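Local atomic coordinates of glucose-6-phosphate isomerase (Thermus thermophilus, PDB entry 1ZZG), a protein that probably interconverts glucose 6-phosphate and fructose 6-phosphate, the isomerase step shared by glycolysis and gluconeogenesis. Residues V66-I72 with V93-L98; L109-P115 with V138-W142; Y59-W65 with R153-V157. One frame throughout, in Å; residues are numbered along the deposited sequence.

Contact 1: V66-I72 with V93-L98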
loop_
_atom_site.group_PDB
_atom_site.type_symbol
_atom_site.label_atom_id
_atom_site.label_comp_id
_atom_site.label_asym_id
_atom_site.label_seq_id
_atom_site.Cartn_x
_atom_site.Cartn_y
_atom_site.Cartn_z
ATOM N N VAL A 66 20.200 19.621 -7.004
ATOM C CA VAL A 66 18.949 19.063 -6.497
ATOM C C VAL A 66 19.116 18.109 -5.315
ATOM O O VAL A 66 19.842 17.118 -5.401
ATOM C CB VAL A 66 18.172 18.319 -7.615
ATOM C CG1 VAL A 66 16.934 17.643 -7.029
ATOM C CG2 VAL A 66 17.766 19.296 -8.709
ATOM N N GLU A 67 18.433 18.422 -4.215
ATOM C CA GLU A 67 18.455 17.592 -3.014
ATOM C C GLU A 67 17.053 17.047 -2.773
ATOM O O GLU A 67 16.874 16.035 -2.100
ATOM C CB GLU A 67 18.903 18.399 -1.795
ATOM C CG GLU A 67 20.411 18.565 -1.663
ATOM C CD GLU A 67 20.810 19.255 -0.367
ATOM O OE1 GLU A 67 20.245 18.906 0.693
ATOM O OE2 GLU A 67 21.695 20.136 -0.403
ATOM N N ASP A 68 16.057 17.737 -3.317
ATOM C CA ASP A 68 14.669 17.316 -3.177
ATOM C C ASP A 68 13.997 17.330 -4.544
ATOM O O ASP A 68 14.027 18.330 -5.257
ATOM C CB ASP A 68 13.932 18.239 -2.199
ATOM C CG ASP A 68 14.413 18.071 -0.763
ATOM O OD1 ASP A 68 13.874 17.201 -0.043
ATOM O OD2 ASP A 68 15.347 18.797 -0.358
ATOM N N PHE A 69 13.400 16.199 -4.904
ATOM C CA PHE A 69 12.717 16.042 -6.185
ATOM C C PHE A 69 11.222 15.890 -5.910
ATOM O O PHE A 69 10.794 14.879 -5.351
ATOM C CB PHE A 69 13.243 14.781 -6.881
ATOM C CG PHE A 69 12.799 14.632 -8.305
ATOM C CD1 PHE A 69 13.675 14.907 -9.350
ATOM C CD2 PHE A 69 11.514 14.189 -8.608
ATOM C CE1 PHE A 69 13.279 14.742 -10.679
ATOM C CE2 PHE A 69 11.110 14.024 -9.930
ATOM C CZ PHE A 69 11.996 14.300 -10.968
ATOM N N VAL A 70 10.432 16.892 -6.285
ATOM C CA VAL A 70 8.988 16.837 -6.064
ATOM C C VAL A 70 8.284 16.422 -7.354
ATOM O O VAL A 70 8.214 17.196 -8.312
ATOM C CB VAL A 70 8.425 18.215 -5.603
ATOM C CG1 VAL A 70 6.903 18.151 -5.494
ATOM C CG2 VAL A 70 9.043 18.615 -4.258
ATOM N N LEU A 71 7.769 15.197 -7.384
ATOM C CA LEU A 71 7.076 14.724 -8.574
ATOM C C LEU A 71 5.580 14.958 -8.429
ATOM O O LEU A 71 4.923 14.333 -7.600
ATOM C CB LEU A 71 7.352 13.232 -8.805
ATOM C CG LEU A 71 7.097 12.668 -10.213
ATOM C CD1 LEU A 71 7.570 11.212 -10.249
ATOM C CD2 LEU A 71 5.614 12.772 -10.588
ATOM N N ILE A 72 5.044 15.876 -9.224
ATOM C CA ILE A 72 3.617 16.160 -9.184
ATOM C C ILE A 72 2.989 15.325 -10.293
ATOM O O ILE A 72 3.098 15.656 -11.478
ATOM C CB ILE A 72 3.311 17.661 -9.425
ATOM C CG1 ILE A 72 4.116 18.526 -8.444
ATOM C CG2 ILE A 72 1.813 17.910 -9.251
ATOM C CD1 ILE A 72 3.797 20.026 -8.488
ATOM N N VAL A 93 18.968 11.639 -2.801
ATOM C CA VAL A 93 18.064 12.739 -3.117
ATOM C C VAL A 93 16.723 12.334 -2.510
ATOM O O VAL A 93 16.334 11.169 -2.583
ATOM C CB VAL A 93 17.901 12.928 -4.647
ATOM C CG1 VAL A 93 16.726 13.866 -4.944
ATOM C CG2 VAL A 93 19.177 13.502 -5.230
ATOM N N ARG A 94 16.030 13.286 -1.898
ATOM C CA ARG A 94 14.745 13.007 -1.263
ATOM C C ARG A 94 13.605 13.239 -2.243
ATOM O O ARG A 94 13.483 14.318 -2.818
ATOM C CB ARG A 94 14.555 13.908 -0.039
ATOM C CG ARG A 94 15.593 13.720 1.065
ATOM C CD ARG A 94 15.386 14.743 2.177
ATOM N NE ARG A 94 15.724 16.101 1.749
ATOM C CZ ARG A 94 16.939 16.640 1.840
ATOM N NH1 ARG A 94 17.946 15.943 2.349
ATOM N NH2 ARG A 94 17.149 17.880 1.416
ATOM N N PHE A 95 12.766 12.225 -2.424
ATOM C CA PHE A 95 11.640 12.330 -3.343
ATOM C C PHE A 95 10.326 12.557 -2.606
ATOM O O PHE A 95 10.072 11.967 -1.546
ATOM C CB PHE A 95 11.564 11.071 -4.214
ATOM C CG PHE A 95 12.624 11.011 -5.274
ATOM C CD1 PHE A 95 12.348 11.428 -6.576
ATOM C CD2 PHE A 95 13.911 10.570 -4.969
ATOM C CE1 PHE A 95 13.334 11.411 -7.560
ATOM C CE2 PHE A 95 14.913 10.547 -5.950
ATOM C CZ PHE A 95 14.622 10.970 -7.248
ATOM N N HIS A 96 9.501 13.430 -3.176
ATOM C CA HIS A 96 8.205 13.788 -2.602
ATOM C C HIS A 96 7.193 13.644 -3.725
ATOM O O HIS A 96 7.363 14.218 -4.800
ATOM C CB HIS A 96 8.256 15.230 -2.098
ATOM C CG HIS A 96 9.444 15.514 -1.232
ATOM N ND1 HIS A 96 9.536 15.079 0.072
ATOM C CD2 HIS A 96 10.616 16.138 -1.503
ATOM C CE1 HIS A 96 10.712 15.421 0.568
ATOM N NE2 HIS A 96 11.387 16.064 -0.368
ATOM N N TYR A 97 6.137 12.883 -3.473
ATOM C CA TYR A 97 5.139 12.621 -4.499
ATOM C C TYR A 97 3.791 13.284 -4.264
ATOM O O TYR A 97 3.092 12.976 -3.295
ATOM C CB TYR A 97 4.948 11.105 -4.631
ATOM C CG TYR A 97 6.215 10.368 -5.022
ATOM C CD1 TYR A 97 6.537 10.160 -6.365
ATOM C CD2 TYR A 97 7.117 9.922 -4.053
ATOM C CE1 TYR A 97 7.722 9.530 -6.736
ATOM C CE2 TYR A 97 8.314 9.283 -4.418
ATOM C CZ TYR A 97 8.607 9.095 -5.763
ATOM O OH TYR A 97 9.784 8.485 -6.144
ATOM N N LEU A 98 3.434 14.207 -5.150
ATOM C CA LEU A 98 2.145 14.871 -5.053
ATOM C C LEU A 98 1.180 14.096 -5.946
ATOM O O LEU A 98 0.917 14.476 -7.093
ATOM C CB LEU A 98 2.232 16.331 -5.505
ATOM C CG LEU A 98 2.017 17.339 -4.371
ATOM C CD1 LEU A 98 3.269 17.366 -3.483
ATOM C CD2 LEU A 98 1.733 18.734 -4.944
#
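D68 to I72 and R94 to L98 pair residue for residue as parallel strands, their axes 4.7 Å apart at closest approach and 19° from parallel. Five backbone hydrogen bonds run from R94 N to E67 O at one end to L98 N to L71 O at the other. On the face carrying D68, V70 and H96, the D68 carboxylate is gripped side-on by R94: NE reaches OD1 at 2.8 Å and NH2 reaches OD2 at 2.7 Å, both on the syn side though well out of the carboxylate plane. The bend of the arginine at chi3 (-70°) turns its guanidinium across to that carboxylate. OD1 also accepts H96 NE2 at 2.8 Å, an almost straight bond on the anti side with ring and carboxylate nearly coplanar, which should hold the imidazole's rotation. E67 OE1 adds a weaker salt bridge to R94 NH2, while its OE2 pairs with K117. On the other face F95 CE1 presses on F69 CG at 3.3 Å, the rings inclined by 37°, and L71 CD1 meets Y97 CE1. With helix 79-88 connecting them along the chain, the strands form a beta-alpha-beta unit at the edge of the five-stranded parallel sheet of the sugar isomerase (SIS) fold.

Contact 2: L109-P115 with V138-W142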
loop_
_atom_site.group_PDB
_atom_site.type_symbol
_atom_site.label_atom_id
_atom_site.label_comp_id
_atom_site.label_asym_id
_atom_site.label_seq_id
_atom_site.Cartn_x
_atom_site.Cartn_y
_atom_site.Cartn_z
ATOM N N LEU A 109 5.168 20.393 2.970
ATOM C CA LEU A 109 6.266 20.436 2.013
ATOM C C LEU A 109 6.643 21.878 1.701
ATOM O O LEU A 109 7.821 22.221 1.674
ATOM C CB LEU A 109 5.880 19.720 0.716
ATOM C CG LEU A 109 5.751 18.194 0.761
ATOM C CD1 LEU A 109 5.316 17.678 -0.605
ATOM C CD2 LEU A 109 7.082 17.575 1.158
ATOM N N LEU A 110 5.645 22.724 1.472
ATOM C CA LEU A 110 5.916 24.129 1.167
ATOM C C LEU A 110 6.667 24.818 2.306
ATOM O O LEU A 110 7.456 25.740 2.079
ATOM C CB LEU A 110 4.611 24.881 0.898
ATOM C CG LEU A 110 3.818 24.416 -0.326
ATOM C CD1 LEU A 110 2.542 25.228 -0.447
ATOM C CD2 LEU A 110 4.676 24.565 -1.576
ATOM N N ARG A 111 6.426 24.354 3.527
ATOM C CA ARG A 111 7.058 24.934 4.702
ATOM C C ARG A 111 8.374 24.292 5.137
ATOM O O ARG A 111 9.111 24.882 5.925
ATOM C CB ARG A 111 6.070 24.913 5.869
ATOM C CG ARG A 111 4.892 25.844 5.668
ATOM C CD ARG A 111 3.751 25.551 6.627
ATOM N NE ARG A 111 2.674 26.522 6.450
ATOM C CZ ARG A 111 1.453 26.399 6.957
ATOM N NH1 ARG A 111 1.134 25.340 7.682
ATOM N NH2 ARG A 111 0.547 27.339 6.728
ATOM N N THR A 112 8.684 23.103 4.629
ATOM C CA THR A 112 9.925 22.437 5.028
ATOM C C THR A 112 10.992 22.310 3.936
ATOM O O THR A 112 12.170 22.144 4.240
ATOM C CB THR A 112 9.639 21.033 5.603
ATOM O OG1 THR A 112 8.902 20.261 4.648
ATOM C CG2 THR A 112 8.836 21.139 6.895
ATOM N N LEU A 113 10.591 22.384 2.673
ATOM C CA LEU A 113 11.552 22.271 1.586
ATOM C C LEU A 113 12.264 23.592 1.309
ATOM O O LEU A 113 11.677 24.662 1.440
ATOM C CB LEU A 113 10.862 21.808 0.295
ATOM C CG LEU A 113 10.214 20.419 0.220
ATOM C CD1 LEU A 113 9.578 20.236 -1.155
ATOM C CD2 LEU A 113 11.259 19.344 0.466
ATOM N N ASP A 114 13.535 23.507 0.934
ATOM C CA ASP A 114 14.307 24.691 0.588
ATOM C C ASP A 114 14.132 24.850 -0.923
ATOM O O ASP A 114 14.614 24.024 -1.694
ATOM C CB ASP A 114 15.789 24.489 0.901
ATOM C CG ASP A 114 16.626 25.720 0.583
ATOM O OD1 ASP A 114 16.158 26.587 -0.184
ATOM O OD2 ASP A 114 17.760 25.818 1.095
ATOM N N PRO A 115 13.436 25.912 -1.364
ATOM C CA PRO A 115 13.215 26.144 -2.796
ATOM C C PRO A 115 14.490 26.032 -3.632
ATOM O O PRO A 115 14.487 25.459 -4.723
ATOM C CB PRO A 115 12.632 27.554 -2.832
ATOM C CG PRO A 115 11.883 27.635 -1.553
ATOM C CD PRO A 115 12.840 26.996 -0.563
ATOM N N VAL A 138 -0.180 25.449 -7.249
ATOM C CA VAL A 138 0.308 25.750 -5.915
ATOM C C VAL A 138 1.826 25.863 -5.866
ATOM O O VAL A 138 2.359 26.834 -5.329
ATOM C CB VAL A 138 -0.164 24.678 -4.906
ATOM C CG1 VAL A 138 0.445 24.939 -3.544
ATOM C CG2 VAL A 138 -1.680 24.685 -4.810
ATOM N N PHE A 139 2.536 24.887 -6.425
ATOM C CA PHE A 139 3.996 24.965 -6.394
ATOM C C PHE A 139 4.545 26.101 -7.252
ATOM O O PHE A 139 5.567 26.682 -6.914
ATOM C CB PHE A 139 4.641 23.632 -6.799
ATOM C CG PHE A 139 4.971 22.748 -5.623
ATOM C CD1 PHE A 139 4.011 21.910 -5.066
ATOM C CD2 PHE A 139 6.227 22.806 -5.031
ATOM C CE1 PHE A 139 4.301 21.146 -3.939
ATOM C CE2 PHE A 139 6.528 22.049 -3.902
ATOM C CZ PHE A 139 5.564 21.217 -3.353
ATOM N N LEU A 140 3.870 26.421 -8.350
ATOM C CA LEU A 140 4.335 27.498 -9.214
ATOM C C LEU A 140 4.427 28.804 -8.422
ATOM O O LEU A 140 5.436 29.503 -8.487
ATOM C CB LEU A 140 3.395 27.656 -10.399
ATOM C CG LEU A 140 3.888 27.048 -11.715
ATOM C CD1 LEU A 140 2.835 27.232 -12.786
ATOM C CD2 LEU A 140 5.190 27.713 -12.128
ATOM N N LYS A 141 3.376 29.119 -7.670
ATOM C CA LYS A 141 3.332 30.324 -6.845
ATOM C C LYS A 141 4.525 30.319 -5.882
ATOM O O LYS A 141 5.227 31.320 -5.717
ATOM C CB LYS A 141 2.010 30.351 -6.059
ATOM C CG LYS A 141 1.824 31.551 -5.129
ATOM C CD LYS A 141 0.612 31.382 -4.219
ATOM C CE LYS A 141 0.498 32.520 -3.201
ATOM N NZ LYS A 141 0.323 33.857 -3.832
ATOM N N TRP A 142 4.753 29.162 -5.274
ATOM C CA TRP A 142 5.826 28.960 -4.309
ATOM C C TRP A 142 7.191 29.195 -4.949
ATOM O O TRP A 142 8.022 29.936 -4.415
ATOM C CB TRP A 142 5.724 27.532 -3.766
ATOM C CG TRP A 142 6.670 27.165 -2.673
ATOM C CD1 TRP A 142 6.614 27.554 -1.360
ATOM C CD2 TRP A 142 7.771 26.263 -2.776
ATOM N NE1 TRP A 142 7.610 26.940 -0.641
ATOM C CE2 TRP A 142 8.337 26.141 -1.487
ATOM C CE3 TRP A 142 8.336 25.540 -3.836
ATOM C CZ2 TRP A 142 9.440 25.321 -1.227
ATOM C CZ3 TRP A 142 9.431 24.726 -3.580
ATOM C CH2 TRP A 142 9.974 24.623 -2.280
#
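L110 and W142 bring together the end of helix 103-112, with the turn after it, and the middle of helix 130-147; the closest CA atoms, those of these two residues, are 7.3 Å apart. This is helix-to-helix packing on one side of the parallel sheet in an alpha/beta SIS domain, the two helices being joined through strand 118-124. The indole is held between two aliphatic groups. L110 CD2 sits over the five-membered ring, 3.5 Å from its centroid, in a CH-pi contact, and P115 CG lies over the opposite face, nearer the six-membered ring and 3.4 Å from W142 CZ2. W142 CG stands anti to the backbone N (chi1 -175°), which carries the ring across to the neighbouring helix, where it and the L110 side chain run antiparallel alongside each other. L110 CD2 does double duty: it is also 3.9 Å from the centroid of the F139 ring, almost on the ring normal, while the other methyl, CD1, touches V138 CG1. F139 receives L109 CB and L113 CD1 at its edge, and its ring continues the packing onto V70, I72 and L98 of the sheet. Outward, the second subunit approaches the same helices: its P323 packs on V138, and its E318 forms a salt bridge with R111. The one polar bond between the segments joins W142 NE1 to L110 O at 3.0 Å; it meets a carbonyl lone pair in plane, but is bent to 133° at the hydrogen, the oxygen lying 31° out of the indole plane.

Contact 3: Y59-W65 with R153-V157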
loop_
_atom_site.group_PDB
_atom_site.type_symbol
_atom_site.label_atom_id
_atom_site.label_comp_id
_atom_site.label_asym_id
_atom_site.label_seq_id
_atom_site.Cartn_x
_atom_site.Cartn_y
_atom_site.Cartn_z
ATOM N N TYR A 59 20.845 15.903 -18.562
ATOM C CA TYR A 59 20.056 16.907 -17.859
ATOM C C TYR A 59 20.295 16.806 -16.358
ATOM O O TYR A 59 20.448 17.816 -15.676
ATOM C CB TYR A 59 18.562 16.719 -18.140
ATOM C CG TYR A 59 17.683 17.611 -17.292
ATOM C CD1 TYR A 59 17.628 18.986 -17.514
ATOM C CD2 TYR A 59 16.928 17.081 -16.246
ATOM C CE1 TYR A 59 16.842 19.809 -16.714
ATOM C CE2 TYR A 59 16.144 17.892 -15.446
ATOM C CZ TYR A 59 16.103 19.253 -15.683
ATOM O OH TYR A 59 15.307 20.049 -14.894
ATOM N N ARG A 60 20.321 15.577 -15.849
ATOM C CA ARG A 60 20.528 15.344 -14.424
ATOM C C ARG A 60 21.889 15.865 -13.995
ATOM O O ARG A 60 22.008 16.594 -13.009
ATOM C CB ARG A 60 20.429 13.844 -14.115
ATOM C CG ARG A 60 20.488 13.497 -12.632
ATOM C CD ARG A 60 21.909 13.298 -12.096
ATOM N NE ARG A 60 21.872 13.032 -10.657
ATOM C CZ ARG A 60 21.714 13.971 -9.725
ATOM N NH1 ARG A 60 21.597 15.251 -10.076
ATOM N NH2 ARG A 60 21.629 13.627 -8.444
ATOM N N GLU A 61 22.911 15.480 -14.752
ATOM C CA GLU A 61 24.282 15.887 -14.476
ATOM C C GLU A 61 24.459 17.400 -14.477
ATOM O O GLU A 61 25.304 17.932 -13.759
ATOM C CB GLU A 61 25.214 15.236 -15.495
ATOM C CG GLU A 61 25.415 13.749 -15.252
ATOM C CD GLU A 61 26.035 13.040 -16.436
ATOM O OE1 GLU A 61 26.747 13.697 -17.218
ATOM O OE2 GLU A 61 25.817 11.823 -16.580
ATOM N N ALA A 62 23.654 18.094 -15.275
ATOM C CA ALA A 62 23.741 19.548 -15.351
ATOM C C ALA A 62 23.052 20.207 -14.154
ATOM O O ALA A 62 23.124 21.427 -13.978
ATOM C CB ALA A 62 23.117 20.039 -16.652
ATOM N N ASN A 63 22.399 19.398 -13.324
ATOM C CA ASN A 63 21.698 19.915 -12.153
ATOM C C ASN A 63 22.022 19.155 -10.878
ATOM O O ASN A 63 21.140 18.567 -10.254
ATOM C CB ASN A 63 20.195 19.885 -12.409
ATOM C CG ASN A 63 19.782 20.851 -13.492
ATOM O OD1 ASN A 63 19.661 22.050 -13.251
ATOM N ND2 ASN A 63 19.578 20.337 -14.703
ATOM N N PRO A 64 23.299 19.164 -10.470
ATOM C CA PRO A 64 23.768 18.479 -9.262
ATOM C C PRO A 64 23.337 19.161 -7.964
ATOM O O PRO A 64 23.629 18.672 -6.878
ATOM C CB PRO A 64 25.282 18.494 -9.438
ATOM C CG PRO A 64 25.502 19.830 -10.100
ATOM C CD PRO A 64 24.418 19.840 -11.155
ATOM N N TRP A 65 22.647 20.291 -8.082
ATOM C CA TRP A 65 22.185 21.040 -6.915
ATOM C C TRP A 65 20.904 20.489 -6.286
ATOM O O TRP A 65 20.555 20.858 -5.164
ATOM C CB TRP A 65 21.944 22.500 -7.298
ATOM C CG TRP A 65 21.039 22.637 -8.482
ATOM C CD1 TRP A 65 21.409 22.697 -9.798
ATOM C CD2 TRP A 65 19.609 22.662 -8.468
ATOM N NE1 TRP A 65 20.296 22.755 -10.603
ATOM C CE2 TRP A 65 19.176 22.734 -9.813
ATOM C CE3 TRP A 65 18.648 22.628 -7.448
ATOM C CZ2 TRP A 65 17.821 22.772 -10.165
ATOM C CZ3 TRP A 65 17.299 22.667 -7.798
ATOM C CH2 TRP A 65 16.900 22.737 -9.146
ATOM N N ARG A 153 14.247 27.213 -13.839
ATOM C CA ARG A 153 15.208 26.123 -13.778
ATOM C C ARG A 153 14.764 25.039 -12.803
ATOM O O ARG A 153 15.232 23.903 -12.882
ATOM C CB ARG A 153 16.589 26.639 -13.361
ATOM C CG ARG A 153 17.705 25.617 -13.563
ATOM C CD ARG A 153 19.053 26.091 -13.024
ATOM N NE ARG A 153 20.096 25.090 -13.247
ATOM C CZ ARG A 153 21.320 25.142 -12.725
ATOM N NH1 ARG A 153 21.674 26.149 -11.938
ATOM N NH2 ARG A 153 22.193 24.179 -12.987
ATOM N N HIS A 154 13.862 25.393 -11.888
ATOM C CA HIS A 154 13.385 24.450 -10.881
ATOM C C HIS A 154 12.107 23.696 -11.265
ATOM O O HIS A 154 11.561 22.943 -10.457
ATOM C CB HIS A 154 13.182 25.183 -9.549
ATOM C CG HIS A 154 14.455 25.684 -8.937
ATOM N ND1 HIS A 154 15.002 25.132 -7.799
ATOM C CD2 HIS A 154 15.306 26.664 -9.326
ATOM C CE1 HIS A 154 16.135 25.750 -7.512
ATOM N NE2 HIS A 154 16.343 26.683 -8.424
ATOM N N LEU A 155 11.631 23.903 -12.489
ATOM C CA LEU A 155 10.429 23.225 -12.967
ATOM C C LEU A 155 10.696 22.533 -14.300
ATOM O O LEU A 155 11.062 23.174 -15.288
ATOM C CB LEU A 155 9.271 24.214 -13.132
ATOM C CG LEU A 155 7.978 23.620 -13.706
ATOM C CD1 LEU A 155 7.443 22.547 -12.770
ATOM C CD2 LEU A 155 6.941 24.720 -13.896
ATOM N N VAL A 156 10.525 21.215 -14.314
ATOM C CA VAL A 156 10.726 20.420 -15.515
ATOM C C VAL A 156 9.423 19.674 -15.797
ATOM O O VAL A 156 8.775 19.169 -14.877
ATOM C CB VAL A 156 11.903 19.428 -15.332
ATOM C CG1 VAL A 156 11.682 18.567 -14.102
ATOM C CG2 VAL A 156 12.064 18.572 -16.579
ATOM N N VAL A 157 9.039 19.609 -17.067
ATOM C CA VAL A 157 7.787 18.960 -17.449
ATOM C C VAL A 157 7.962 17.676 -18.261
ATOM O O VAL A 157 8.846 17.576 -19.108
ATOM C CB VAL A 157 6.908 19.947 -18.262
ATOM C CG1 VAL A 157 5.601 19.296 -18.668
ATOM C CG2 VAL A 157 6.637 21.188 -17.436
HETATM O O HOH W 1 15.440 22.613 -15.277
#
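W65 and H154 make the tight part of this contact, in which the end of helix 52-61 and the loop after it meet the 3-10 turn at R153-H154 and the start of strand 155-159 that follows it, in the parallel sheet of the SIS fold. The indole's far corner lies over a face of the imidazole, W65 CH2 standing 3.3 Å from H154 ND1; the planes are 47° apart, so the rings meet obliquely. H154 has its own tie to the sheet, ND1 bonding to the backbone oxygen of T118. W65 takes the crowded position, CG between backbone N and carbonyl carbon (chi1 53°), and this turns its ring toward R153 and H154. At the other end Y59 reaches the buried V156 with its hydroxyl, OH lying 3.5 Å from V156 CB, and a water links Y59 OH to R153 O.

The looser side belongs to R153, an exposed residue whose extended chain runs back along the loop. W65 NE1 lies over the centre of the R153 guanidinium, 3.4 Å from R153 CZ, but the two planes are 62° apart, so the groups are not stacked. The arginine's hydrogen bonds to the loop are all weak: NH2 to A62 O at 3.1 Å, and NE and NH2 to N63 OD1. The loop itself is better tied. N63 ND2, which lies above one face of the Y59 ring, bonds to Y59 O at 2.8 Å, fixing the amide's rotation. With the amide so turned, N63 OD1 offers an in-plane lone pair to W65 NE1, also at 2.8 Å.

How the contacts relate
All three contacts belong to the five-stranded parallel sheet and its surrounding helices. Contact 1 joins two neighbouring strands at one edge, contact 2 packs two helices against one side, and contact 3 ties the loop leading into strand 68-72 to the 3-10 turn and start of strand 155-159. Along the chain contact 1 closes before contact 2 opens, and both are nested inside the loop closed by contact 3. Their centres lie about 11 Å (1 and 2), 12 Å (1 and 3) and 17 Å (2 and 3) apart. L113 bridges the first two, its CD1 on V70 and CD2 on H96. All three lie within one SIS domain, away from the predicted catalytic residues E267 and K406.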